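Local coordinates for ADP-ribosylation factor-binding protein GGA1 (Saccharomyces cerevisiae, PDB 5CN2) that may help regulate membrane traffic through the trans-Golgi network, binding ARF1 and ARF2, and is represented here by its gamma-adaptin ear (GAE) domain, at residues H13-N16 and R22-Y25; E26-R29 and L35-V38; S18-I23 and D112-S117. All blocks are in the same frame, centred on the assembly; numbering follows the deposited sequence.

Interaction 1. Residues H13-N16 and R22-Y25; sequences HILN and RIDY
H13 and Y25 face each other as an antiparallel hydrogen-bonded pair. H13 N donates to Y25 O over 2.9 Å in an almost straight bond (171° at the hydrogen), and Y25 N returns one to H13 O at 2.8 Å. At the other end, N16 O takes the hydrogen of I23 N, 2.8 Å away. Between them the register slips by one residue, and I23 O absorbs the mismatch by accepting twice: from L15 N at 3.0 Å, more bent at 138°, and from N16 N at 3.1 Å, nearly straight. Both amides of the bulge are thus satisfied without breaking the ladder.

The side chains use both faces of the sheet. I14 and D24, a non-hydrogen-bonded pair, share one face, where both oxygens of the D24 carboxylate are engaged: OD2 forms a salt bridge to R22 NE (2.8 Å), which meets it from above the carboxylate plane, and OD1 pairs with R12. An aspartate suits this spot because two arginines would balance its charge in a buried setting. On the other face, the Y25 side chain is folded back between its own backbone N and carbonyl carbon (chi1 64°), which lays the phenol beside the H13-L15 backbone; H13 CB sits over that ring, 3.9 Å from its centroid, in a CH-pi contact. L15, the first residue of the bulge, is buried. Its CD2 meets I23 CG2 at 3.7 Å, and a leucine suits this place, for it also touches W103 and T120 of the facing sheet. Two consecutive residues, L15 and N16, opposite the single residue I23 make a classic beta bulge, set in the first hairpin of the immunoglobulin-like beta sandwich of the adaptin ear.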
loop_
_atom_site.group_PDB
_atom_site.type_symbol
_atom_site.label_atom_id
_atom_site.label_comp_id
_atom_site.label_asym_id
_atom_site.label_seq_id
_atom_site.Cartn_x
_atom_site.Cartn_y
_atom_site.Cartn_z
ATOM N N HIS A 13 4.311 -8.721 2.983
ATOM C CA HIS A 13 4.861 -7.892 4.014
ATOM C C HIS A 13 3.734 -6.962 4.465
ATOM O O HIS A 13 2.872 -6.603 3.676
ATOM C CB HIS A 13 6.046 -7.092 3.457
ATOM C CG HIS A 13 7.058 -7.932 2.723
ATOM N ND1 HIS A 13 8.169 -8.476 3.340
ATOM C CD2 HIS A 13 7.136 -8.304 1.420
ATOM C CE1 HIS A 13 8.874 -9.156 2.455
ATOM N NE2 HIS A 13 8.275 -9.062 1.281
ATOM N N ILE A 14 3.734 -6.587 5.737
ATOM C CA ILE A 14 2.644 -5.815 6.303
ATOM C C ILE A 14 3.064 -4.373 6.329
ATOM O O ILE A 14 4.059 -4.030 6.947
ATOM C CB ILE A 14 2.278 -6.291 7.725
ATOM C CG1 ILE A 14 1.761 -7.742 7.658
ATOM C CG2 ILE A 14 1.213 -5.389 8.340
ATOM C CD1 ILE A 14 1.337 -8.337 8.988
ATOM N N LEU A 15 2.307 -3.534 5.633
ATOM C CA LEU A 15 2.519 -2.096 5.662
ATOM C C LEU A 15 1.844 -1.528 6.905
ATOM O O LEU A 15 2.398 -0.697 7.616
ATOM C CB LEU A 15 1.911 -1.445 4.411
ATOM C CG LEU A 15 2.303 0.019 4.181
ATOM C CD1 LEU A 15 3.708 0.067 3.618
ATOM C CD2 LEU A 15 1.352 0.729 3.225
ATOM N N ASN A 16 0.631 -1.978 7.159
ATOM C CA ASN A 16 -0.110 -1.466 8.300
ATOM C C ASN A 16 -1.262 -2.383 8.699
ATOM O O ASN A 16 -1.926 -2.994 7.853
ATOM C CB ASN A 16 -0.655 -0.073 8.001
ATOM C CG ASN A 16 -1.074 0.657 9.256
ATOM O OD1 ASN A 16 -2.235 1.030 9.423
ATOM N ND2 ASN A 16 -0.142 0.827 10.161
ATOM N N ARG A 22 -6.193 -4.089 7.096
ATOM C CA ARG A 22 -4.804 -4.555 6.924
ATOM C C ARG A 22 -4.359 -4.233 5.517
ATOM O O ARG A 22 -5.023 -4.599 4.563
ATOM C CB ARG A 22 -4.643 -6.056 7.167
ATOM C CG ARG A 22 -3.210 -6.533 6.921
ATOM C CD ARG A 22 -2.996 -8.018 7.180
ATOM N NE ARG A 22 -3.516 -8.870 6.107
ATOM C CZ ARG A 22 -4.709 -9.463 6.113
ATOM N NH1 ARG A 22 -5.539 -9.313 7.135
ATOM N NH2 ARG A 22 -5.082 -10.216 5.083
ATOM N N ILE A 23 -3.256 -3.502 5.414
ATOM C CA ILE A 23 -2.625 -3.209 4.141
ATOM C C ILE A 23 -1.386 -4.035 4.159
ATOM O O ILE A 23 -0.579 -3.883 5.037
ATOM C CB ILE A 23 -2.212 -1.719 4.006
ATOM C CG1 ILE A 23 -3.401 -0.794 4.245
ATOM C CG2 ILE A 23 -1.618 -1.447 2.644
ATOM C CD1 ILE A 23 -3.041 0.676 4.337
ATOM N N ASP A 24 -1.234 -4.918 3.187
ATOM C CA ASP A 24 0.011 -5.655 3.021
ATOM C C ASP A 24 0.357 -5.719 1.546
ATOM O O ASP A 24 -0.402 -5.195 0.685
ATOM C CB ASP A 24 -0.069 -7.057 3.662
ATOM C CG ASP A 24 -1.261 -7.865 3.212
ATOM O OD1 ASP A 24 -1.832 -7.616 2.134
ATOM O OD2 ASP A 24 -1.641 -8.767 3.968
ATOM N N TYR A 25 1.506 -6.324 1.233
ATOM C CA TYR A 25 2.015 -6.229 -0.145
ATOM C C TYR A 25 3.086 -7.219 -0.507
ATOM O O TYR A 25 3.829 -7.679 0.352
ATOM C CB TYR A 25 2.544 -4.804 -0.414
ATOM C CG TYR A 25 3.710 -4.431 0.434
ATOM C CD1 TYR A 25 3.537 -3.981 1.721
ATOM C CD2 TYR A 25 5.017 -4.541 -0.059
ATOM C CE1 TYR A 25 4.624 -3.641 2.504
ATOM C CE2 TYR A 25 6.097 -4.201 0.703
ATOM C CZ TYR A 25 5.906 -3.760 1.981
ATOM O OH TYR A 25 6.999 -3.442 2.751
#

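Interaction 2. Residues E26-R29 and L35-V38; sequences ELTR and LRLV
T28 O receives the hydrogen of R36 N at 2.8 Å, and the same oxygen is approached by L35 CA at 3.2 Å in a CA-H...O contact. The return bond, T28 N to R36 O, is 3.1 Å and close to straight (169° at the hydrogen). E26 and V38 repeat the pattern two residues along, with E26 N to V38 O at 2.9 Å, giving an unbroken antiparallel ladder between short segments whose directions differ by 163°.

The side chains alternate. E26, T28, R36 and V38 occupy one face. There T28 and R36 lie side by side, and T28 OG1, between its backbone N and carbonyl carbon (chi1 43°), comes 3.4 Å from R36 CB; a small beta-branched residue with a hydroxyl suits this exposed strand position. L27, R29, L35 and L37 share the other face. L27 CD1 touches two leucines, 3.6 Å from L37 CD1 and 4.0 Å from L35 CD1. L27 and L37 point the same way, alongside each other, and branched apolar chains suit this face, where L35 and L37 are buried. R29 crosses L35 obliquely; its NH1 comes nearest the methyl CD2 of L35, while its NH2 donates to the carbonyl oxygen of V93 in helix 91-94.

Strand 34-43 is the central strand of the five-stranded sheet, with strand 21-29 on one side and strand 78-89 on the other. L35 and L37 exchange backbone hydrogen bonds with V88 and A86 of the latter, and L27 packs against P123 in the segment that follows strand 112-122.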
loop_
_atom_site.group_PDB
_atom_site.type_symbol
_atom_site.label_atom_id
_atom_site.label_comp_id
_atom_site.label_asym_id
_atom_site.label_seq_id
_atom_site.Cartn_x
_atom_site.Cartn_y
_atom_site.Cartn_z
ATOM N N GLU A 26 3.144 -7.538 -1.799
ATOM C CA GLU A 26 4.232 -8.293 -2.388
ATOM C C GLU A 26 5.231 -7.305 -2.966
ATOM O O GLU A 26 4.861 -6.256 -3.507
ATOM C CB GLU A 26 3.700 -9.227 -3.475
ATOM C CG GLU A 26 2.813 -10.323 -2.900
ATOM C CD GLU A 26 2.050 -11.128 -3.930
ATOM O OE1 GLU A 26 1.825 -10.662 -5.064
ATOM O OE2 GLU A 26 1.638 -12.243 -3.567
ATOM N N LEU A 27 6.507 -7.624 -2.839
ATOM C CA LEU A 27 7.555 -6.748 -3.333
ATOM C C LEU A 27 8.545 -7.572 -4.123
ATOM O O LEU A 27 9.230 -8.408 -3.549
ATOM C CB LEU A 27 8.258 -6.063 -2.173
ATOM C CG LEU A 27 9.438 -5.174 -2.563
ATOM C CD1 LEU A 27 8.973 -3.935 -3.284
ATOM C CD2 LEU A 27 10.209 -4.794 -1.313
ATOM N N THR A 28 8.605 -7.335 -5.431
ATOM C CA THR A 28 9.498 -8.073 -6.307
ATOM C C THR A 28 10.446 -7.141 -7.044
ATOM O O THR A 28 10.147 -5.975 -7.287
ATOM C CB THR A 28 8.709 -8.842 -7.359
ATOM O OG1 THR A 28 7.679 -7.995 -7.866
ATOM C CG2 THR A 28 8.088 -10.062 -6.752
ATOM N N ARG A 29 11.593 -7.675 -7.413
ATOM C CA ARG A 29 12.545 -6.932 -8.204
ATOM C C ARG A 29 12.371 -7.373 -9.640
ATOM O O ARG A 29 12.537 -8.539 -9.938
ATOM C CB ARG A 29 13.958 -7.214 -7.713
ATOM C CG ARG A 29 15.036 -6.716 -8.653
ATOM C CD ARG A 29 16.379 -6.688 -7.968
ATOM N NE ARG A 29 16.948 -5.353 -8.051
ATOM C CZ ARG A 29 16.772 -4.396 -7.152
ATOM N NH1 ARG A 29 16.057 -4.614 -6.075
ATOM N NH2 ARG A 29 17.318 -3.213 -7.332
ATOM N N LEU A 35 11.504 -2.024 -8.941
ATOM C CA LEU A 35 10.710 -2.885 -8.066
ATOM C C LEU A 35 9.236 -2.797 -8.432
ATOM O O LEU A 35 8.770 -1.765 -8.935
ATOM C CB LEU A 35 10.848 -2.455 -6.610
ATOM C CG LEU A 35 12.232 -2.294 -6.005
ATOM C CD1 LEU A 35 12.137 -1.927 -4.533
ATOM C CD2 LEU A 35 13.054 -3.552 -6.175
ATOM N N ARG A 36 8.499 -3.870 -8.157
ATOM C CA ARG A 36 7.061 -3.918 -8.378
ATOM C C ARG A 36 6.379 -4.120 -7.027
ATOM O O ARG A 36 6.755 -5.009 -6.277
ATOM C CB ARG A 36 6.720 -5.067 -9.296
ATOM C CG ARG A 36 5.310 -4.998 -9.830
ATOM C CD ARG A 36 5.250 -5.391 -11.299
ATOM N NE ARG A 36 3.876 -5.514 -11.780
ATOM C CZ ARG A 36 3.050 -6.506 -11.443
ATOM N NH1 ARG A 36 3.444 -7.477 -10.611
ATOM N NH2 ARG A 36 1.815 -6.527 -11.929
ATOM N N LEU A 37 5.420 -3.262 -6.686
ATOM C CA LEU A 37 4.640 -3.446 -5.462
ATOM C C LEU A 37 3.242 -3.750 -5.823
ATOM O O LEU A 37 2.575 -2.931 -6.481
ATOM C CB LEU A 37 4.550 -2.178 -4.629
ATOM C CG LEU A 37 5.539 -2.015 -3.517
ATOM C CD1 LEU A 37 6.717 -1.226 -4.075
ATOM C CD2 LEU A 37 4.845 -1.285 -2.388
ATOM N N VAL A 38 2.773 -4.898 -5.355
ATOM C CA VAL A 38 1.370 -5.246 -5.449
ATOM C C VAL A 38 0.812 -5.108 -4.051
ATOM O O VAL A 38 1.198 -5.854 -3.147
ATOM C CB VAL A 38 1.195 -6.649 -6.017
ATOM C CG1 VAL A 38 -0.280 -6.960 -6.229
ATOM C CG2 VAL A 38 1.964 -6.758 -7.324
#

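Interaction 3. Residues S18-I23 and D112-S117; sequences SDHLRI and DSKEES
The hydroxyl of S18 is turned between its own backbone N and carbonyl carbon (chi1 56°), while E116 swings CG anti to its carbonyl carbon and then runs extended (chi2 168°), a reach that lets a long polar side chain from strand 112-122 meet a short one from the turn. This is the edge of the beta sandwich: the turn joining strands 13-17 and 21-29 faces strand 112-122, the outer strand of the three-stranded sheet. S18 OG donates to E116 OE2 at 2.7 Å, although the exact place of that oxygen is less sure. Serine fits the turn because it is small and its OG also takes a weak bond from L21 N. L21 brings its methyl CD2 to 3.6 Å from E116 OE1, and the aliphatic chain packs on Y107 of strand 99-109, which lies next to strand 112-122.

K114 crosses H20 at about a right angle. Its CE lies over one face of the imidazole, 4.0 Å from the ring centroid in a CH-pi contact, displaced toward the rim. Bends in the lysine chain carry NZ on to D112, where it forms a salt bridge of 2.8 Å to OD2 through the anti lone pair. Lysine suits this place by joining apolar methylenes that can cover a ring to a charged amine that can pair with D112. With an alanine here, the D112 carboxylate would probably be left without its positive mate and the H20 ring without its methylene cover, free to turn. A water links the two segments, 2.8 Å from L21 O and 2.6 Å from E116 OE1.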
loop_
_atom_site.group_PDB
_atom_site.type_symbol
_atom_site.label_atom_id
_atom_site.label_comp_id
_atom_site.label_asym_id
_atom_site.label_seq_id
_atom_site.Cartn_x
_atom_site.Cartn_y
_atom_site.Cartn_z
ATOM N N SER A 18 -4.460 -1.913 11.440
ATOM C CA SER A 18 -5.259 -1.226 12.450
ATOM C C SER A 18 -6.302 -2.243 12.895
ATOM O O SER A 18 -6.132 -3.443 12.660
ATOM C CB SER A 18 -5.898 0.050 11.869
ATOM O OG SER A 18 -6.696 -0.200 10.712
ATOM N N ASP A 19 -7.376 -1.795 13.542
ATOM C CA ASP A 19 -8.432 -2.723 13.975
ATOM C C ASP A 19 -9.424 -3.044 12.858
ATOM O O ASP A 19 -10.111 -4.049 12.914
ATOM C CB ASP A 19 -9.187 -2.142 15.167
ATOM C CG ASP A 19 -8.309 -1.996 16.390
ATOM O OD1 ASP A 19 -7.374 -2.812 16.541
ATOM O OD2 ASP A 19 -8.563 -1.071 17.195
ATOM N N HIS A 20 -9.480 -2.187 11.843
ATOM C CA HIS A 20 -10.444 -2.304 10.751
ATOM C C HIS A 20 -9.856 -2.748 9.425
ATOM O O HIS A 20 -10.587 -3.211 8.565
ATOM C CB HIS A 20 -11.072 -0.940 10.526
ATOM C CG HIS A 20 -11.547 -0.311 11.783
ATOM N ND1 HIS A 20 -12.871 -0.314 12.156
ATOM C CD2 HIS A 20 -10.867 0.290 12.787
ATOM C CE1 HIS A 20 -12.995 0.290 13.324
ATOM N NE2 HIS A 20 -11.793 0.661 13.732
ATOM N N LEU A 21 -8.550 -2.579 9.253
ATOM C CA LEU A 21 -7.941 -2.646 7.943
ATOM C C LEU A 21 -6.528 -3.200 8.021
ATOM O O LEU A 21 -5.758 -2.827 8.912
ATOM C CB LEU A 21 -7.879 -1.240 7.358
ATOM C CG LEU A 21 -7.291 -1.135 5.957
ATOM C CD1 LEU A 21 -8.251 -1.712 4.937
ATOM C CD2 LEU A 21 -6.984 0.312 5.612
ATOM N N ARG A 22 -6.193 -4.089 7.096
ATOM C CA ARG A 22 -4.804 -4.555 6.924
ATOM C C ARG A 22 -4.359 -4.233 5.517
ATOM O O ARG A 22 -5.023 -4.599 4.563
ATOM C CB ARG A 22 -4.643 -6.056 7.167
ATOM C CG ARG A 22 -3.210 -6.533 6.921
ATOM C CD ARG A 22 -2.996 -8.018 7.180
ATOM N NE ARG A 22 -3.516 -8.870 6.107
ATOM C CZ ARG A 22 -4.709 -9.463 6.113
ATOM N NH1 ARG A 22 -5.539 -9.313 7.135
ATOM N NH2 ARG A 22 -5.082 -10.216 5.083
ATOM N N ILE A 23 -3.256 -3.502 5.414
ATOM C CA ILE A 23 -2.625 -3.209 4.141
ATOM C C ILE A 23 -1.386 -4.035 4.159
ATOM O O ILE A 23 -0.579 -3.883 5.037
ATOM C CB ILE A 23 -2.212 -1.719 4.006
ATOM C CG1 ILE A 23 -3.401 -0.794 4.245
ATOM C CG2 ILE A 23 -1.618 -1.447 2.644
ATOM C CD1 ILE A 23 -3.041 0.676 4.337
ATOM N N ASP A 112 -18.033 6.320 11.259
ATOM C CA ASP A 112 -16.786 7.055 11.359
ATOM C C ASP A 112 -16.153 7.359 10.009
ATOM O O ASP A 112 -16.404 6.676 9.004
ATOM C CB ASP A 112 -15.814 6.261 12.246
ATOM C CG ASP A 112 -14.750 7.142 12.910
ATOM O OD1 ASP A 112 -14.988 8.338 13.117
ATOM O OD2 ASP A 112 -13.664 6.627 13.237
ATOM N N SER A 113 -15.350 8.417 9.993
ATOM C CA SER A 113 -14.495 8.738 8.856
ATOM C C SER A 113 -13.057 8.654 9.335
ATOM O O SER A 113 -12.660 9.394 10.248
ATOM C CB SER A 113 -14.802 10.140 8.337
ATOM O OG SER A 113 -14.136 10.393 7.124
ATOM N N LYS A 114 -12.277 7.747 8.749
ATOM C CA LYS A 114 -10.984 7.385 9.337
ATOM C C LYS A 114 -9.833 7.695 8.438
ATOM O O LYS A 114 -9.984 7.797 7.218
ATOM C CB LYS A 114 -10.952 5.912 9.733
ATOM C CG LYS A 114 -12.193 5.504 10.506
ATOM C CD LYS A 114 -12.092 4.093 11.049
ATOM C CE LYS A 114 -11.735 4.056 12.525
ATOM N NZ LYS A 114 -12.960 3.932 13.349
ATOM N N GLU A 115 -8.683 7.856 9.076
ATOM C CA GLU A 115 -7.428 8.175 8.430
ATOM C C GLU A 115 -6.400 7.282 9.079
ATOM O O GLU A 115 -6.474 6.999 10.285
ATOM C CB GLU A 115 -7.033 9.639 8.670
ATOM N N GLU A 116 -5.455 6.811 8.285
ATOM C CA GLU A 116 -4.303 6.074 8.788
ATOM C C GLU A 116 -3.145 6.548 7.958
ATOM O O GLU A 116 -3.315 6.862 6.798
ATOM C CB GLU A 116 -4.479 4.573 8.596
ATOM C CG GLU A 116 -5.641 3.963 9.374
ATOM C CD GLU A 116 -5.948 2.544 8.941
ATOM O OE1 GLU A 116 -5.101 1.942 8.241
ATOM O OE2 GLU A 116 -7.036 2.031 9.292
ATOM N N SER A 117 -1.967 6.610 8.549
ATOM C CA SER A 117 -0.835 7.187 7.867
ATOM C C SER A 117 0.438 6.662 8.455
ATOM O O SER A 117 0.463 6.238 9.583
ATOM C CB SER A 117 -0.881 8.714 7.967
ATOM O OG SER A 117 -0.506 9.165 9.257
HETATM O O HOH W 1 -4.383 -0.537 8.125
#

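In the fold
Interactions 1 and 2 are successive hairpins of one sheet, with strand 21-29 between the other two: interaction 1 takes its first part against strand 13-17, interaction 2 its second part against strand 34-43, which also flanks the first. Both are partly buried and rest on backbone ladders, but that of interaction 1 is offset by one residue at a bulge and that of interaction 2 is regular. They meet where Y25 packs against L37 and V38. Interaction 3 has no ladder. It starts from the same strand and the turn before it, yet reaches the other sheet near the surface, using side chains and a water. Its centre lies about 23 Å from that of interaction 2.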